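Local structure of Thiol:disulfide interchange protein DsbL (Escherichia coli, 3C7M) at residues A[21-26]-A[164-169]; A[25-30]-A[55-60]; A[158-163]-A[171-176]. The protein transfers its disulfide bond to other periplasmic proteins and, together with DsbI, mediates formation of an essential disulfide bond in the arylsulfate sulfotransferase AssT. All blocks are in the same frame, centred on the assembly; numbering follows the deposited sequence.

How the contacts relate
The three contacts meet around the central sheet of a thioredoxin fold. Contacts 1 and 2 share F25, the last residue of strand 20-25, and S26 just after it, with centres about 10 Å apart; K23 O and F56 N, 2.9 Å apart, tie strand 52-57 to one edge of strand 20-25, while strand 165-168 pairs with the other. The centre of contact 3 lies about 8 Å from that of contact 1, and its strand 172-174 extends the sheet through Y166 O and I174 N, 2.8 Å apart. The redox-active pair C29 and C32, reduced here, lies where they converge: contact 2 leads into C29, whose SG is 3.4 Å from V163 O of contact 3, before P164 of contact 1.

Contact 1. Residues A[21-26]-A[164-169]; sequences LIKVFS and PAYVVN
K23 lays the aliphatic part of its side chain over one face of the Y166 ring, CG meeting CE2 at 3.5 Å in a CH-pi contact displaced toward the ring's rim. As a non-hydrogen-bonded pair they leave the sheet on the same side, and with K23 CG opposite the backbone N (chi1 -177°) the chain follows the ring before bending at chi3 and chi4. A lysine suits this buried place because its methylenes can line an aromatic face while its NZ forms a salt bridge with D36. Y166 likewise combines a packing ring with a hydroxyl that hydrogen-bonds to T40. On the same face of the sheet L21 CD1 touches V168 CG2 at 4.1 Å. The other face carries short or beta-branched side chains: V24 CB packs on A165 CB at 3.9 Å, and I22 CB approaches V167 CB at 4.3 Å.

These layers rest on an antiparallel ladder in which I22 with V167 and V24 with A165 are the hydrogen-bonded pairs. I22 O receives V167 N at 2.8 Å, and V24 O receives A165 N at 3.0 Å. V24 O also takes a CA-H...O contact from P164 CA at 3.3 Å, weaker and just beyond the last bridged pair, at the proline, whose preceding peptide bond is cis.

V157 of helix 154-161 touches V24, A165 and V167, while I14 and A17 of a loop cover I22. Y35 of helix 30-38 and Y101 of helix 92-106 reach Y166 and K23; strand 52-57 pairs along the far edge of strand 20-25.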
ATOM      1  N   LEU A  21      10.458   1.593   2.849  1.00  9.79           N
ATOM      2  CA  LEU A  21       9.474   2.645   2.930  1.00  9.68           C
ATOM      3  C   LEU A  21       8.143   1.933   2.841  1.00  8.77           C
ATOM      4  O   LEU A  21       7.734   1.494   1.767  1.00  8.83           O
ATOM      5  CB  LEU A  21       9.636   3.645   1.784  1.00  9.58           C
ATOM      6  CG  LEU A  21       8.559   4.723   1.697  1.00  9.36           C
ATOM      7  CD1 LEU A  21       8.620   5.645   2.919  1.00 10.02           C
ATOM      8  CD2 LEU A  21       8.708   5.524   0.407  1.00 10.96           C
ATOM      9  N   ILE A  22       7.493   1.785   3.990  1.00  8.68           N
ATOM     10  CA  ILE A  22       6.193   1.131   4.046  1.00  8.93           C
ATOM     11  C   ILE A  22       5.128   2.195   3.858  1.00  8.92           C
ATOM     12  O   ILE A  22       5.221   3.288   4.424  1.00  9.59           O
ATOM     13  CB  ILE A  22       6.005   0.369   5.386  1.00  8.50           C
ATOM     14  CG1 ILE A  22       6.862  -0.903   5.379  1.00  8.34           C
ATOM     15  CG2 ILE A  22       4.522   0.047   5.643  1.00  9.48           C
ATOM     16  CD1 ILE A  22       6.936  -1.634   6.716  1.00  8.65           C
ATOM     17  N   LYS A  23       4.140   1.900   3.017  1.00  8.78           N
ATOM     18  CA  LYS A  23       2.988   2.778   2.895  1.00  8.99           C
ATOM     19  C   LYS A  23       1.741   2.011   3.290  1.00  8.69           C
ATOM     20  O   LYS A  23       1.289   1.125   2.554  1.00  8.92           O
ATOM     21  CB  LYS A  23       2.837   3.344   1.483  1.00  9.52           C
ATOM     22  CG  LYS A  23       1.665   4.318   1.374  1.00 11.70           C
ATOM     23  CD  LYS A  23       1.216   4.533  -0.051  1.00 15.37           C
ATOM     24  CE  LYS A  23       0.678   3.226  -0.617  1.00 16.91           C
ATOM     25  NZ  LYS A  23      -0.382   3.470  -1.621  1.00 19.03           N
ATOM     26  N   VAL A  24       1.204   2.336   4.460  1.00  8.73           N
ATOM     27  CA  VAL A  24      -0.070   1.762   4.880  1.00  8.70           C
ATOM     28  C   VAL A  24      -1.174   2.503   4.137  1.00  8.84           C
ATOM     29  O   VAL A  24      -1.229   3.733   4.152  1.00  8.88           O
ATOM     30  CB  VAL A  24      -0.282   1.836   6.406  1.00  8.55           C
ATOM     31  CG1 VAL A  24      -1.582   1.120   6.786  1.00  9.97           C
ATOM     32  CG2 VAL A  24       0.910   1.206   7.132  1.00  9.12           C
ATOM     33  N   PHE A  25      -2.040   1.762   3.454  1.00  8.52           N
ATOM     34  CA  PHE A  25      -3.091   2.402   2.666  1.00  8.85           C
ATOM     35  C   PHE A  25      -4.345   1.551   2.639  1.00  8.96           C
ATOM     36  O   PHE A  25      -4.331   0.396   3.064  1.00  8.65           O
ATOM     37  CB  PHE A  25      -2.604   2.695   1.236  1.00  9.31           C
ATOM     38  CG  PHE A  25      -2.605   1.489   0.335  1.00  9.31           C
ATOM     39  CD1 PHE A  25      -1.714   0.426   0.551  1.00  9.58           C
ATOM     40  CD2 PHE A  25      -3.516   1.397  -0.712  1.00 10.22           C
ATOM     41  CE1 PHE A  25      -1.732  -0.702  -0.274  1.00 10.97           C
ATOM     42  CE2 PHE A  25      -3.531   0.271  -1.535  1.00  9.85           C
ATOM     43  CZ  PHE A  25      -2.636  -0.770  -1.314  1.00 10.11           C
ATOM     44  N   SER A  26      -5.427   2.150   2.151  1.00  9.15           N
ATOM     45  CA  SER A  26      -6.678   1.426   1.897  1.00  9.29           C
ATOM     46  C   SER A  26      -7.237   1.850   0.559  1.00  9.43           C
ATOM     47  O   SER A  26      -7.208   3.035   0.221  1.00  9.68           O
ATOM     48  CB  SER A  26      -7.712   1.747   2.977  1.00  9.72           C
ATOM     49  OG  SER A  26      -9.012   1.328   2.578  1.00  9.94           O
ATOM     50  N   PRO A 164      -3.098   7.762   4.190  1.00 11.50           N
ATOM     51  CA  PRO A 164      -1.907   6.924   4.099  1.00 10.97           C
ATOM     52  C   PRO A 164      -0.944   7.145   5.257  1.00 10.60           C
ATOM     53  O   PRO A 164      -0.917   8.232   5.852  1.00 11.18           O
ATOM     54  CB  PRO A 164      -1.254   7.377   2.792  1.00 10.70           C
ATOM     55  CG  PRO A 164      -1.732   8.780   2.603  1.00 12.01           C
ATOM     56  CD  PRO A 164      -3.120   8.804   3.147  1.00 11.97           C
ATOM     57  N   ALA A 165      -0.168   6.112   5.561  1.00  9.78           N
ATOM     58  CA  ALA A 165       0.852   6.194   6.598  1.00  9.68           C
ATOM     59  C   ALA A 165       2.174   5.717   5.996  1.00  9.53           C
ATOM     60  O   ALA A 165       2.379   4.515   5.761  1.00  9.56           O
ATOM     61  CB  ALA A 165       0.444   5.359   7.808  1.00 10.13           C
ATOM     62  N   TYR A 166       3.060   6.674   5.723  1.00  9.15           N
ATOM     63  CA  TYR A 166       4.388   6.365   5.194  1.00  9.33           C
ATOM     64  C   TYR A 166       5.364   6.208   6.344  1.00  9.51           C
ATOM     65  O   TYR A 166       5.553   7.137   7.137  1.00  9.83           O
ATOM     66  CB  TYR A 166       4.877   7.462   4.256  1.00  9.93           C
ATOM     67  CG  TYR A 166       4.036   7.659   3.018  1.00  9.89           C
ATOM     68  CD1 TYR A 166       2.964   8.549   3.020  1.00 10.45           C
ATOM     69  CD2 TYR A 166       4.339   6.990   1.825  1.00 10.41           C
ATOM     70  CE1 TYR A 166       2.198   8.763   1.870  1.00 11.17           C
ATOM     71  CE2 TYR A 166       3.577   7.205   0.668  1.00 10.91           C
ATOM     72  CZ  TYR A 166       2.511   8.094   0.703  1.00 10.98           C
ATOM     73  OH  TYR A 166       1.730   8.320  -0.415  1.00 12.77           O
ATOM     74  N   VAL A 167       5.965   5.027   6.422  1.00  8.81           N
ATOM     75  CA  VAL A 167       6.844   4.649   7.525  1.00  9.25           C
ATOM     76  C   VAL A 167       8.235   4.289   6.999  1.00  9.56           C
ATOM     77  O   VAL A 167       8.373   3.496   6.068  1.00  9.30           O
ATOM     78  CB  VAL A 167       6.256   3.449   8.312  1.00  9.07           C
ATOM     79  CG1 VAL A 167       7.187   3.046   9.457  1.00 10.12           C
ATOM     80  CG2 VAL A 167       4.858   3.780   8.857  1.00  9.69           C
ATOM     81  N   VAL A 168       9.263   4.875   7.602  1.00  9.65           N
ATOM     82  CA  VAL A 168      10.638   4.591   7.219  1.00 10.43           C
ATOM     83  C   VAL A 168      11.265   3.633   8.216  1.00 10.73           C
ATOM     84  O   VAL A 168      11.261   3.897   9.428  1.00 10.57           O
ATOM     85  CB  VAL A 168      11.483   5.891   7.145  1.00 10.28           C
ATOM     86  CG1 VAL A 168      12.907   5.591   6.700  1.00 10.82           C
ATOM     87  CG2 VAL A 168      10.838   6.890   6.194  1.00 10.84           C
ATOM     88  N   ASN A 169      11.779   2.522   7.690  1.00 11.19           N
ATOM     89  CA  ASN A 169      12.482   1.491   8.468  1.00 11.94           C
ATOM     90  C   ASN A 169      11.685   0.925   9.636  1.00 12.40           C
ATOM     91  O   ASN A 169      12.250   0.523  10.663  1.00 13.33           O
ATOM     92  CB  ASN A 169      13.863   1.996   8.902  1.00 12.02           C
ATOM     93  CG  ASN A 169      14.784   2.191   7.726  1.00 13.27           C
ATOM     94  OD1 ASN A 169      14.532   1.667   6.640  1.00 12.70           O
ATOM     95  ND2 ASN A 169      15.857   2.944   7.931  1.00 13.75           N
TER

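Contact 2. Residues A[25-30]-A[55-60]; sequences FSYACP and PFHLET
The H57 ring turns its edge to one face of F25, a T-shaped pair with centroids of the F25 and H57 rings 4.9 Å apart and planes at 74°; H57 CD2 lies over that face, offset toward the rim. Y27 meets the imidazole with its own edge, and A28 CB lies over the centre of one Y27 face. This is the end of a central strand of the thioredoxin fold, entering the turn before the CxxC helix, where C29 takes the N-cap position.

Histidine suits its site because both ring nitrogens are used: Y27 N donates to H57 NE2 at 3.1 Å, close to the ring plane, and ND1 bonds to S69. These two bonds fix the ring's rotation. The imidazole swings to the side opposite its backbone N (chi1 -165°), toward the turn.

F25 and H57 form a parallel bridge, its backbone bonds being F25 N to F56 O at 2.9 Å and L58 N to F25 O at 2.8 Å. Small and polar, S26 begins a type I turn that ends at C29; its OG accepts A28 N at 3.0 Å, an ST turn, and donates to a water at 2.7 Å that donates to L58 O.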
ATOM      1  N   PHE A  25      -2.040   1.762   3.454  1.00  8.52           N
ATOM      2  CA  PHE A  25      -3.091   2.402   2.666  1.00  8.85           C
ATOM      3  C   PHE A  25      -4.345   1.551   2.639  1.00  8.96           C
ATOM      4  O   PHE A  25      -4.331   0.396   3.064  1.00  8.65           O
ATOM      5  CB  PHE A  25      -2.604   2.695   1.236  1.00  9.31           C
ATOM      6  CG  PHE A  25      -2.605   1.489   0.335  1.00  9.31           C
ATOM      7  CD1 PHE A  25      -1.714   0.426   0.551  1.00  9.58           C
ATOM      8  CD2 PHE A  25      -3.516   1.397  -0.712  1.00 10.22           C
ATOM      9  CE1 PHE A  25      -1.732  -0.702  -0.274  1.00 10.97           C
ATOM     10  CE2 PHE A  25      -3.531   0.271  -1.535  1.00  9.85           C
ATOM     11  CZ  PHE A  25      -2.636  -0.770  -1.314  1.00 10.11           C
ATOM     12  N   SER A  26      -5.427   2.150   2.151  1.00  9.15           N
ATOM     13  CA  SER A  26      -6.678   1.426   1.897  1.00  9.29           C
ATOM     14  C   SER A  26      -7.237   1.850   0.559  1.00  9.43           C
ATOM     15  O   SER A  26      -7.208   3.035   0.221  1.00  9.68           O
ATOM     16  CB  SER A  26      -7.712   1.747   2.977  1.00  9.72           C
ATOM     17  OG  SER A  26      -9.012   1.328   2.578  1.00  9.94           O
ATOM     18  N   TYR A  27      -7.768   0.893  -0.198  1.00  8.89           N
ATOM     19  CA  TYR A  27      -8.424   1.208  -1.465  1.00  9.18           C
ATOM     20  C   TYR A  27      -9.551   2.242  -1.264  1.00  9.94           C
ATOM     21  O   TYR A  27      -9.868   3.014  -2.177  1.00 10.38           O
ATOM     22  CB  TYR A  27      -8.983  -0.073  -2.109  1.00  9.15           C
ATOM     23  CG  TYR A  27     -10.275  -0.542  -1.473  1.00  8.73           C
ATOM     24  CD1 TYR A  27     -10.270  -1.268  -0.284  1.00  8.46           C
ATOM     25  CD2 TYR A  27     -11.504  -0.231  -2.053  1.00  8.16           C
ATOM     26  CE1 TYR A  27     -11.458  -1.675   0.318  1.00  8.17           C
ATOM     27  CE2 TYR A  27     -12.690  -0.639  -1.467  1.00  7.63           C
ATOM     28  CZ  TYR A  27     -12.664  -1.353  -0.291  1.00  8.43           C
ATOM     29  OH  TYR A  27     -13.847  -1.757   0.272  1.00  9.01           O
ATOM     30  N   ALA A  28     -10.149   2.248  -0.071  1.00 10.33           N
ATOM     31  CA  ALA A  28     -11.340   3.065   0.202  1.00 11.61           C
ATOM     32  C   ALA A  28     -11.013   4.460   0.736  1.00 12.98           C
ATOM     33  O   ALA A  28     -11.915   5.232   1.079  1.00 13.26           O
ATOM     34  CB  ALA A  28     -12.264   2.330   1.151  1.00 11.16           C
ATOM     35  N   CYS A  29      -9.729   4.789   0.794  1.00 14.16           N
ATOM     36  CA  CYS A  29      -9.315   6.061   1.372  1.00 14.85           C
ATOM     37  C   CYS A  29      -9.037   7.089   0.280  1.00 14.80           C
ATOM     38  O   CYS A  29      -8.166   6.879  -0.565  1.00 14.43           O
ATOM     39  CB  CYS A  29      -8.084   5.879   2.252  1.00 14.87           C
ATOM     40  SG  CYS A  29      -7.395   7.466   2.785  1.00 17.78           S
ATOM     41  N   PRO A  30      -9.780   8.215   0.294  1.00 14.95           N
ATOM     42  CA  PRO A  30      -9.606   9.201  -0.778  1.00 15.15           C
ATOM     43  C   PRO A  30      -8.213   9.850  -0.823  1.00 15.02           C
ATOM     44  O   PRO A  30      -7.698  10.119  -1.916  1.00 15.04           O
ATOM     45  CB  PRO A  30     -10.688  10.242  -0.483  1.00 15.39           C
ATOM     46  CG  PRO A  30     -10.964  10.105   0.965  1.00 15.43           C
ATOM     47  CD  PRO A  30     -10.799   8.638   1.272  1.00 15.42           C
ATOM     48  N   PRO A  55       4.158  -1.623   0.096  1.00  9.13           N
ATOM     49  CA  PRO A  55       2.761  -1.356   0.438  1.00  8.76           C
ATOM     50  C   PRO A  55       2.272  -2.289   1.542  1.00  8.47           C
ATOM     51  O   PRO A  55       2.598  -3.475   1.519  1.00  8.47           O
ATOM     52  CB  PRO A  55       2.014  -1.677  -0.861  1.00  9.19           C
ATOM     53  CG  PRO A  55       3.058  -1.567  -1.949  1.00  9.15           C
ATOM     54  CD  PRO A  55       4.309  -2.072  -1.302  1.00  8.94           C
ATOM     55  N   PHE A  56       1.515  -1.744   2.493  1.00  7.95           N
ATOM     56  CA  PHE A  56       0.806  -2.519   3.515  1.00  8.39           C
ATOM     57  C   PHE A  56      -0.659  -2.144   3.383  1.00  8.71           C
ATOM     58  O   PHE A  56      -0.999  -0.982   3.561  1.00  9.08           O
ATOM     59  CB  PHE A  56       1.275  -2.095   4.916  1.00  7.88           C
ATOM     60  CG  PHE A  56       2.358  -2.961   5.525  1.00  7.93           C
ATOM     61  CD1 PHE A  56       3.480  -3.363   4.798  1.00  8.58           C
ATOM     62  CD2 PHE A  56       2.278  -3.293   6.876  1.00  7.85           C
ATOM     63  CE1 PHE A  56       4.485  -4.151   5.393  1.00  7.45           C
ATOM     64  CE2 PHE A  56       3.262  -4.064   7.484  1.00  7.15           C
ATOM     65  CZ  PHE A  56       4.376  -4.498   6.737  1.00  8.19           C
ATOM     66  N   HIS A  57      -1.535  -3.096   3.067  1.00  8.56           N
ATOM     67  CA  HIS A  57      -2.950  -2.764   2.974  1.00  8.47           C
ATOM     68  C   HIS A  57      -3.641  -2.910   4.323  1.00  8.93           C
ATOM     69  O   HIS A  57      -3.324  -3.820   5.097  1.00  9.87           O
ATOM     70  CB  HIS A  57      -3.665  -3.585   1.892  1.00  8.35           C
ATOM     71  CG  HIS A  57      -5.007  -3.029   1.529  1.00  8.31           C
ATOM     72  ND1 HIS A  57      -6.189  -3.618   1.924  1.00  7.89           N
ATOM     73  CD2 HIS A  57      -5.352  -1.905   0.855  1.00  9.04           C
ATOM     74  CE1 HIS A  57      -7.206  -2.883   1.499  1.00  7.79           C
ATOM     75  NE2 HIS A  57      -6.724  -1.843   0.841  1.00  8.75           N
ATOM     76  N   LEU A  58      -4.560  -1.985   4.598  1.00  8.98           N
ATOM     77  CA  LEU A  58      -5.346  -1.983   5.832  1.00  9.53           C
ATOM     78  C   LEU A  58      -6.666  -2.696   5.583  1.00 10.39           C
ATOM     79  O   LEU A  58      -7.559  -2.145   4.934  1.00 10.51           O
ATOM     80  CB  LEU A  58      -5.582  -0.544   6.286  1.00  9.38           C
ATOM     81  CG  LEU A  58      -6.455  -0.329   7.523  1.00  9.37           C
ATOM     82  CD1 LEU A  58      -5.775  -0.836   8.783  1.00 10.36           C
ATOM     83  CD2 LEU A  58      -6.786   1.143   7.632  1.00 10.07           C
ATOM     84  N   GLU A  59      -6.791  -3.915   6.105  1.00 10.79           N
ATOM     85  CA  GLU A  59      -7.940  -4.774   5.770  1.00 11.81           C
ATOM     86  C   GLU A  59      -9.252  -4.393   6.467  1.00 12.45           C
ATOM     87  O   GLU A  59     -10.319  -4.897   6.104  1.00 13.00           O
ATOM     88  CB  GLU A  59      -7.615  -6.255   6.011  1.00 11.77           C
ATOM     89  CG  GLU A  59      -7.480  -6.633   7.469  1.00 13.18           C
ATOM     90  CD  GLU A  59      -7.593  -8.126   7.689  0.70 15.33           C
ATOM     91  OE1 GLU A  59      -8.646  -8.708   7.355  0.70 17.44           O
ATOM     92  OE2 GLU A  59      -6.632  -8.716   8.199  0.70 16.55           O
ATOM     93  N   THR A  60      -9.178  -3.511   7.457  1.00 12.86           N
ATOM     94  CA  THR A  60     -10.345  -3.202   8.293  1.00 13.64           C
ATOM     95  C   THR A  60     -11.210  -2.062   7.760  1.00 14.09           C
ATOM     96  O   THR A  60     -12.303  -1.809   8.280  1.00 15.01           O
ATOM     97  CB  THR A  60      -9.921  -2.893   9.739  1.00 14.17           C
ATOM     98  OG1 THR A  60      -8.896  -1.900   9.713  1.00 14.96           O
ATOM     99  CG2 THR A  60      -9.378  -4.138  10.413  1.00 14.09           C
TER
HETATM  100  O   HOH W   1      -9.365  -1.275   3.073  1.00 10.30           O

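Contact 3. Residues A[158-163]-A[171-176]; sequences AKIQGV and KYLIYT
Q161 OE1 accepts the backbone N-H of T176 at 2.9 Å, a fairly straight bond (160° at the hydrogen) whose donor stands above the amide's carbonyl plane and is not directed at a lone pair. The other end of the same amide, NE2, donates to P164 O, and T176 OG1 hydrogen-bonds to that carbonyl too. The amide thus has both ends engaged, which should fix its rotation, and glutamine suits the task because one flat group can offer an acceptor to one backbone and a donor to another.

To get there the side chain bends. Its CG lies between the backbone N and the carbonyl carbon (chi1 53°), and a second bend at chi2 sets the amide toward T176. The methylenes are then left against Y175: Q161 CG approaches Y175 CD1 at 3.8 Å, and the amide and ring planes stand 66° apart. The ring carbons of Y175 give these methylenes an apolar neighbour, met obliquely, while the polar end of the glutamine is busy elsewhere.

Next to it, I160 and L173 run antiparallel past one another, L173 CD2 touching I160 CB at 3.7 Å. L173 CD1 also reaches Q161 NE2 at 4.0 Å. Branched aliphatic chains fit this seam between the weakly bonded end of helix 154-161 and the sheet, where M8 of strand 7-9 also touches L173 and Y175. I174 points away from this seam and packs on helix 182-193.

After Q161 the chain leaves the helix at G162, whose positive phi comes easily to glycine, and runs through V163 to the cis proline P164. Such a cis-proline loop, facing the CxxC helix and followed by a beta hairpin and a last helix, is the hallmark of the C-terminal half of the thioredoxin fold.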
ATOM      1  N   ALA A 158      -2.281   2.784  11.592  1.00 11.79           N
ATOM      2  CA  ALA A 158      -3.312   3.682  11.078  1.00 12.90           C
ATOM      3  C   ALA A 158      -3.962   4.567  12.153  1.00 13.98           C
ATOM      4  O   ALA A 158      -4.529   5.611  11.832  1.00 14.23           O
ATOM      5  CB  ALA A 158      -4.378   2.896  10.306  1.00 12.80           C
ATOM      6  N   LYS A 159      -3.881   4.142  13.413  1.00 15.11           N
ATOM      7  CA  LYS A 159      -4.460   4.888  14.544  1.00 16.11           C
ATOM      8  C   LYS A 159      -3.844   6.256  14.780  1.00 16.51           C
ATOM      9  O   LYS A 159      -4.510   7.172  15.282  1.00 17.50           O
ATOM     10  CB  LYS A 159      -4.276   4.108  15.843  1.00 16.69           C
ATOM     11  CG  LYS A 159      -5.099   2.861  15.967  1.00 17.50           C
ATOM     12  CD  LYS A 159      -4.729   2.175  17.259  1.00 18.34           C
ATOM     13  CE  LYS A 159      -5.555   0.934  17.478  1.00 19.44           C
ATOM     14  NZ  LYS A 159      -5.200   0.314  18.776  1.00 19.27           N
ATOM     15  N   ILE A 160      -2.560   6.385  14.459  1.00 16.35           N
ATOM     16  CA  ILE A 160      -1.798   7.573  14.824  1.00 16.84           C
ATOM     17  C   ILE A 160      -2.276   8.803  14.061  1.00 16.38           C
ATOM     18  O   ILE A 160      -2.625   9.819  14.671  1.00 16.96           O
ATOM     19  CB  ILE A 160      -0.289   7.336  14.648  1.00 17.17           C
ATOM     20  CG1 ILE A 160       0.178   6.309  15.673  1.00 18.91           C
ATOM     21  CG2 ILE A 160       0.489   8.635  14.834  1.00 18.11           C
ATOM     22  CD1 ILE A 160       0.949   5.184  15.100  1.00 20.49           C
ATOM     23  N   GLN A 161      -2.311   8.711  12.733  1.00 15.13           N
ATOM     24  CA  GLN A 161      -2.733   9.848  11.916  1.00 14.47           C
ATOM     25  C   GLN A 161      -3.466   9.421  10.643  1.00 14.21           C
ATOM     26  O   GLN A 161      -3.491  10.146   9.647  1.00 14.31           O
ATOM     27  CB  GLN A 161      -1.539  10.775  11.620  1.00 14.28           C
ATOM     28  CG  GLN A 161      -0.308  10.080  11.020  1.00 14.96           C
ATOM     29  CD  GLN A 161      -0.326  10.093   9.509  1.00 15.57           C
ATOM     30  OE1 GLN A 161      -0.297  11.159   8.886  1.00 16.61           O
ATOM     31  NE2 GLN A 161      -0.382   8.912   8.905  1.00 13.94           N
ATOM     32  N   GLY A 162      -4.089   8.245  10.702  1.00 13.46           N
ATOM     33  CA  GLY A 162      -4.906   7.744   9.604  1.00 13.26           C
ATOM     34  C   GLY A 162      -4.087   7.110   8.501  1.00 12.93           C
ATOM     35  O   GLY A 162      -2.929   6.744   8.700  1.00 13.03           O
ATOM     36  N   VAL A 163      -4.709   6.969   7.338  1.00 12.81           N
ATOM     37  CA  VAL A 163      -4.005   6.549   6.133  1.00 12.54           C
ATOM     38  C   VAL A 163      -4.097   7.660   5.081  1.00 12.02           C
ATOM     39  O   VAL A 163      -5.062   8.430   5.078  1.00 12.38           O
ATOM     40  CB  VAL A 163      -4.527   5.190   5.581  1.00 12.20           C
ATOM     41  CG1 VAL A 163      -4.086   4.041   6.480  1.00 12.84           C
ATOM     42  CG2 VAL A 163      -6.047   5.200   5.414  1.00 13.29           C
ATOM     43  N   LYS A 171       9.952   2.402  11.756  1.00 13.18           N
ATOM     44  CA  LYS A 171      10.083   3.168  13.000  1.00 14.32           C
ATOM     45  C   LYS A 171       9.564   4.600  12.915  1.00 13.69           C
ATOM     46  O   LYS A 171       8.961   5.112  13.863  1.00 13.81           O
ATOM     47  CB  LYS A 171      11.549   3.161  13.458  1.00 14.33           C
ATOM     48  CG  LYS A 171      11.862   3.993  14.694  1.00 16.64           C
ATOM     49  CD  LYS A 171      13.273   3.720  15.187  1.00 16.30           C
ATOM     50  CE  LYS A 171      13.589   4.535  16.432  0.50 17.51           C
ATOM     51  NZ  LYS A 171      14.961   4.244  16.927  0.50 17.68           N
ATOM     52  N   TYR A 172       9.796   5.249  11.778  1.00 12.69           N
ATOM     53  CA  TYR A 172       9.518   6.677  11.657  1.00 12.28           C
ATOM     54  C   TYR A 172       8.319   6.917  10.767  1.00 11.74           C
ATOM     55  O   TYR A 172       8.390   6.706   9.560  1.00 11.46           O
ATOM     56  CB  TYR A 172      10.755   7.412  11.119  1.00 12.66           C
ATOM     57  CG  TYR A 172      11.986   7.179  11.969  1.00 13.77           C
ATOM     58  CD1 TYR A 172      12.145   7.841  13.189  1.00 15.61           C
ATOM     59  CD2 TYR A 172      12.980   6.291  11.563  1.00 13.70           C
ATOM     60  CE1 TYR A 172      13.269   7.622  13.987  1.00 15.83           C
ATOM     61  CE2 TYR A 172      14.113   6.063  12.360  1.00 15.73           C
ATOM     62  CZ  TYR A 172      14.242   6.738  13.568  1.00 16.02           C
ATOM     63  OH  TYR A 172      15.359   6.531  14.355  1.00 17.20           O
ATOM     64  N   LEU A 173       7.219   7.347  11.379  1.00 10.69           N
ATOM     65  CA  LEU A 173       5.982   7.613  10.667  1.00 10.86           C
ATOM     66  C   LEU A 173       5.904   9.078  10.247  1.00 11.22           C
ATOM     67  O   LEU A 173       5.868   9.990  11.085  1.00 11.26           O
ATOM     68  CB  LEU A 173       4.773   7.233  11.536  1.00 10.65           C
ATOM     69  CG  LEU A 173       3.363   7.603  11.050  1.00 10.76           C
ATOM     70  CD1 LEU A 173       3.083   7.116   9.642  1.00 12.42           C
ATOM     71  CD2 LEU A 173       2.312   7.036  11.991  1.00 11.90           C
ATOM     72  N   ILE A 174       5.866   9.310   8.942  1.00 11.04           N
ATOM     73  CA  ILE A 174       5.705  10.670   8.446  1.00 11.38           C
ATOM     74  C   ILE A 174       4.285  11.174   8.722  1.00 11.77           C
ATOM     75  O   ILE A 174       3.327  10.409   8.635  1.00 12.04           O
ATOM     76  CB  ILE A 174       6.042  10.746   6.943  1.00 11.22           C
ATOM     77  CG1 ILE A 174       7.519  10.369   6.743  1.00 10.86           C
ATOM     78  CG2 ILE A 174       5.707  12.134   6.361  1.00 11.95           C
ATOM     79  CD1 ILE A 174       7.934  10.145   5.297  1.00 12.22           C
ATOM     80  N   TYR A 175       4.150  12.447   9.094  1.00 12.13           N
ATOM     81  CA  TYR A 175       2.825  13.047   9.174  1.00 12.88           C
ATOM     82  C   TYR A 175       2.392  13.473   7.775  1.00 13.14           C
ATOM     83  O   TYR A 175       2.955  14.411   7.192  1.00 13.10           O
ATOM     84  CB  TYR A 175       2.794  14.244  10.143  1.00 13.43           C
ATOM     85  CG  TYR A 175       2.720  13.842  11.603  1.00 14.06           C
ATOM     86  CD1 TYR A 175       1.575  13.230  12.117  1.00 14.99           C
ATOM     87  CD2 TYR A 175       3.790  14.064  12.467  1.00 15.51           C
ATOM     88  CE1 TYR A 175       1.499  12.850  13.451  1.00 14.84           C
ATOM     89  CE2 TYR A 175       3.723  13.691  13.808  1.00 15.22           C
ATOM     90  CZ  TYR A 175       2.578  13.079  14.288  1.00 15.23           C
ATOM     91  OH  TYR A 175       2.518  12.707  15.616  1.00 16.02           O
ATOM     92  N   THR A 176       1.393  12.780   7.237  1.00 13.54           N
ATOM     93  CA  THR A 176       0.907  13.041   5.884  1.00 14.08           C
ATOM     94  C   THR A 176       0.569  14.512   5.623  1.00 14.70           C
ATOM     95  O   THR A 176       0.887  15.045   4.563  1.00 14.72           O
ATOM     96  CB  THR A 176      -0.274  12.104   5.537  1.00 14.14           C
ATOM     97  OG1 THR A 176       0.192  10.753   5.572  1.00 14.79           O
ATOM     98  CG2 THR A 176      -0.854  12.410   4.157  1.00 14.58           C
TER